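Local coordinates for protein bowman-Birk type bran trypsin inhibitor (Oryza sativa, PDB 2QN5) that probably inhibits trypsin-like serine proteases, this part of a longer Bowman-Birk inhibitor holding two repeats, each with a presumed reactive bond for trypsin, at residues Pro4-Lys12 with Gln22-Glu30. Residues are numbered along the deposited sequence; the frame is centred on the assembly and turned at random.
Sequences PWKCCDNIK and QWRCNDELE
Asp27 OD2 receives two successive backbone amides of the facing segment: Asp9 N at 3.1 Å, approaching from the syn side but 31° out of the carboxylate plane, and Asn10 N at 3.5 Å in a weak bond. A carboxylate that accepts successive main-chain N-H groups in this way can fix a turn that the strand pairing itself does not reach. The likely cost is a neighbouring negative charge, since Asp9 OD2 lies 3.9 Å from Asp27 OD2; Asp9, however, turns its other oxygen, OD1, to Thr68 and to the amide of Cys67. With an alanine in place of Asp27, the amide of Asp9 would probably be left without this acceptor and the turn less firmly held.

Next along, Asn26 N donates to Asn10 O at 2.9 Å, almost in line with the carbonyl, where Asn10 centres an inverse gamma turn. From there the two strands run as the antiparallel hairpin of the earlier of the two repeats in this chain, the disulfide-braced beta-hairpin of the Bowman-Birk fold, whose connecting loop carries the putative reactive bond Lys17-Pro18. Lys12 and Arg24 form a hydrogen-bonded pair, Lys12 N to Arg24 O and Arg24 N to Lys12 O both measuring 3.0 Å, while Ile11 and Cys25 make the non-hydrogen-bonded pair.

A disulfide joins Cys8 SG to Cys25 SG at 2.0 Å, with a chi3 of 98°. Over one face of the Trp5 indole lies Cys25 SG, 4.3 Å from the centroid of the six-membered ring, while the indole edge meets Trp23 O.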
loop_
_atom_site.group_PDB
_atom_site.type_symbol
_atom_site.label_atom_id
_atom_site.label_comp_id
_atom_site.label_asym_id
_atom_site.label_seq_id
_atom_site.Cartn_x
_atom_site.Cartn_y
_atom_site.Cartn_z
ATOM N N PRO A 4 11.252 -11.109 -11.188
ATOM C CA PRO A 4 11.274 -11.351 -12.637
ATOM C C PRO A 4 12.392 -10.682 -13.422
ATOM O O PRO A 4 12.233 -10.421 -14.609
ATOM C CB PRO A 4 9.896 -10.863 -13.091
ATOM C CG PRO A 4 9.654 -9.711 -12.172
ATOM C CD PRO A 4 10.079 -10.295 -10.825
ATOM N N TRP A 5 13.512 -10.402 -12.764
ATOM C CA TRP A 5 14.652 -9.772 -13.420
ATOM C C TRP A 5 15.860 -9.748 -12.497
ATOM O O TRP A 5 15.724 -9.639 -11.282
ATOM C CB TRP A 5 14.303 -8.351 -13.842
ATOM C CG TRP A 5 13.920 -7.482 -12.706
ATOM C CD1 TRP A 5 14.732 -7.016 -11.714
ATOM C CD2 TRP A 5 12.621 -6.937 -12.451
ATOM N NE1 TRP A 5 14.021 -6.208 -10.857
ATOM C CE2 TRP A 5 12.722 -6.142 -11.288
ATOM C CE3 TRP A 5 11.381 -7.042 -13.096
ATOM C CZ2 TRP A 5 11.631 -5.452 -10.756
ATOM C CZ3 TRP A 5 10.294 -6.358 -12.570
ATOM C CH2 TRP A 5 10.427 -5.569 -11.407
ATOM N N LYS A 6 17.047 -9.854 -13.083
ATOM C CA LYS A 6 18.278 -9.848 -12.312
ATOM C C LYS A 6 18.665 -8.443 -11.859
ATOM O O LYS A 6 19.014 -8.236 -10.706
ATOM C CB LYS A 6 19.409 -10.487 -13.123
ATOM C CG LYS A 6 19.395 -12.020 -13.138
ATOM C CD LYS A 6 18.257 -12.577 -13.989
ATOM C CE LYS A 6 18.156 -14.094 -13.868
ATOM N NZ LYS A 6 17.897 -14.524 -12.472
ATOM N N CYS A 7 18.614 -7.472 -12.753
ATOM C CA CYS A 7 18.943 -6.112 -12.363
ATOM C C CYS A 7 17.900 -5.203 -13.000
ATOM O O CYS A 7 17.123 -5.650 -13.834
ATOM C CB CYS A 7 20.350 -5.730 -12.848
ATOM S SG CYS A 7 20.469 -5.485 -14.646
ATOM N N CYS A 8 17.855 -3.942 -12.589
ATOM C CA CYS A 8 16.909 -3.001 -13.186
ATOM C C CYS A 8 17.317 -1.596 -12.781
ATOM O O CYS A 8 17.706 -1.369 -11.637
ATOM C CB CYS A 8 15.454 -3.285 -12.752
ATOM S SG CYS A 8 14.233 -2.213 -13.594
ATOM N N ASP A 9 17.258 -0.672 -13.743
ATOM C CA ASP A 9 17.630 0.729 -13.526
ATOM C C ASP A 9 16.367 1.536 -13.315
ATOM O O ASP A 9 16.122 2.048 -12.218
ATOM C CB ASP A 9 18.401 1.273 -14.736
ATOM C CG ASP A 9 19.769 0.634 -14.889
ATOM O OD1 ASP A 9 20.644 0.872 -14.028
ATOM O OD2 ASP A 9 19.971 -0.113 -15.866
ATOM N N ASN A 10 15.568 1.652 -14.371
ATOM C CA ASN A 10 14.314 2.367 -14.266
ATOM C C ASN A 10 13.363 1.495 -13.481
ATOM O O ASN A 10 12.636 0.670 -14.047
ATOM C CB ASN A 10 13.736 2.667 -15.640
ATOM C CG ASN A 10 14.323 3.914 -16.245
ATOM O OD1 ASN A 10 14.267 4.985 -15.639
ATOM N ND2 ASN A 10 14.893 3.792 -17.446
ATOM N N ILE A 11 13.401 1.670 -12.163
ATOM C CA ILE A 11 12.541 0.919 -11.258
ATOM C C ILE A 11 11.406 1.827 -10.813
ATOM O O ILE A 11 11.636 2.861 -10.187
ATOM C CB ILE A 11 13.303 0.429 -9.997
ATOM C CG1 ILE A 11 14.506 -0.432 -10.397
ATOM C CG2 ILE A 11 12.373 -0.394 -9.128
ATOM C CD1 ILE A 11 15.380 -0.837 -9.224
ATOM N N LYS A 12 10.184 1.445 -11.158
ATOM C CA LYS A 12 9.021 2.232 -10.782
ATOM C C LYS A 12 8.368 1.603 -9.566
ATOM O O LYS A 12 8.383 0.384 -9.417
ATOM C CB LYS A 12 8.012 2.293 -11.939
ATOM C CG LYS A 12 6.714 3.047 -11.618
ATOM C CD LYS A 12 6.968 4.482 -11.093
ATOM C CE LYS A 12 7.658 5.377 -12.129
ATOM N NZ LYS A 12 7.763 6.797 -11.694
ATOM N N GLN A 22 5.195 -2.991 -3.993
ATOM C CA GLN A 22 5.039 -3.791 -5.191
ATOM C C GLN A 22 5.665 -2.919 -6.233
ATOM O O GLN A 22 5.279 -1.762 -6.378
ATOM C CB GLN A 22 3.564 -4.010 -5.512
ATOM C CG GLN A 22 2.767 -4.498 -4.318
ATOM C CD GLN A 22 1.390 -4.981 -4.682
ATOM O OE1 GLN A 22 0.624 -4.272 -5.339
ATOM N NE2 GLN A 22 1.058 -6.194 -4.250
ATOM N N TRP A 23 6.648 -3.450 -6.948
ATOM C CA TRP A 23 7.309 -2.641 -7.961
ATOM C C TRP A 23 7.269 -3.225 -9.376
ATOM O O TRP A 23 7.036 -4.422 -9.579
ATOM C CB TRP A 23 8.764 -2.374 -7.560
ATOM C CG TRP A 23 9.064 -2.506 -6.100
ATOM C CD1 TRP A 23 8.918 -3.627 -5.334
ATOM C CD2 TRP A 23 9.685 -1.524 -5.257
ATOM N NE1 TRP A 23 9.423 -3.410 -4.071
ATOM C CE2 TRP A 23 9.899 -2.128 -3.996
ATOM C CE3 TRP A 23 10.092 -0.198 -5.446
ATOM C CZ2 TRP A 23 10.501 -1.452 -2.929
ATOM C CZ3 TRP A 23 10.694 0.474 -4.381
ATOM C CH2 TRP A 23 10.892 -0.156 -3.139
ATOM N N ARG A 24 7.496 -2.347 -10.347
ATOM C CA ARG A 24 7.522 -2.712 -11.754
ATOM C C ARG A 24 8.883 -2.299 -12.331
ATOM O O ARG A 24 9.513 -1.363 -11.832
ATOM C CB ARG A 24 6.378 -1.998 -12.482
ATOM C CG ARG A 24 6.281 -2.296 -13.958
ATOM C CD ARG A 24 4.977 -1.775 -14.531
ATOM N NE ARG A 24 3.812 -2.317 -13.824
ATOM C CZ ARG A 24 2.573 -2.333 -14.317
ATOM N NH1 ARG A 24 2.336 -1.845 -15.530
ATOM N NH2 ARG A 24 1.571 -2.817 -13.590
ATOM N N CYS A 25 9.351 -3.008 -13.356
ATOM C CA CYS A 25 10.634 -2.661 -13.969
ATOM C C CYS A 25 10.478 -2.224 -15.411
ATOM O O CYS A 25 9.889 -2.928 -16.226
ATOM C CB CYS A 25 11.629 -3.820 -13.906
ATOM S SG CYS A 25 13.152 -3.436 -14.816
ATOM N N ASN A 26 11.012 -1.049 -15.717
ATOM C CA ASN A 26 10.933 -0.505 -17.062
ATOM C C ASN A 26 12.016 -1.091 -17.972
ATOM O O ASN A 26 11.767 -2.031 -18.723
ATOM C CB ASN A 26 11.062 1.023 -17.016
ATOM C CG ASN A 26 9.889 1.701 -16.314
ATOM O OD1 ASN A 26 9.905 2.918 -16.104
ATOM N ND2 ASN A 26 8.865 0.923 -15.960
ATOM N N ASP A 27 13.221 -0.537 -17.886
ATOM C CA ASP A 27 14.337 -0.979 -18.704
ATOM C C ASP A 27 13.990 -1.182 -20.181
ATOM O O ASP A 27 12.986 -1.813 -20.523
ATOM C CB ASP A 27 14.939 -2.267 -18.142
ATOM C CG ASP A 27 16.127 -2.006 -17.231
ATOM O OD1 ASP A 27 16.999 -2.902 -17.118
ATOM O OD2 ASP A 27 16.182 -0.910 -16.627
ATOM N N GLU A 28 14.852 -0.647 -21.047
ATOM C CA GLU A 28 14.701 -0.743 -22.497
ATOM C C GLU A 28 14.551 -2.222 -22.921
ATOM O O GLU A 28 13.501 -2.627 -23.433
ATOM C CB GLU A 28 15.925 -0.113 -23.182
ATOM C CG GLU A 28 16.607 1.045 -22.409
ATOM C CD GLU A 28 15.680 2.223 -22.088
ATOM O OE1 GLU A 28 14.930 2.671 -22.989
ATOM O OE2 GLU A 28 15.713 2.714 -20.934
ATOM N N LEU A 29 15.606 -3.015 -22.723
ATOM C CA LEU A 29 15.590 -4.450 -23.033
ATOM C C LEU A 29 15.474 -4.897 -24.494
ATOM O O LEU A 29 15.239 -4.092 -25.407
ATOM C CB LEU A 29 14.466 -5.131 -22.253
ATOM C CG LEU A 29 14.493 -5.055 -20.729
ATOM C CD1 LEU A 29 13.063 -4.978 -20.224
ATOM C CD2 LEU A 29 15.225 -6.252 -20.150
ATOM N N GLU A 30 15.643 -6.207 -24.682
ATOM C CA GLU A 30 15.543 -6.872 -25.984
ATOM C C GLU A 30 14.697 -8.098 -25.646
ATOM O O GLU A 30 14.839 -8.660 -24.565
ATOM C CB GLU A 30 16.938 -7.291 -26.482
ATOM C CG GLU A 30 17.061 -7.513 -28.000
ATOM C CD GLU A 30 16.707 -8.924 -28.448
ATOM O OE1 GLU A 30 16.527 -9.129 -29.671
ATOM O OE2 GLU A 30 16.619 -9.825 -27.585
#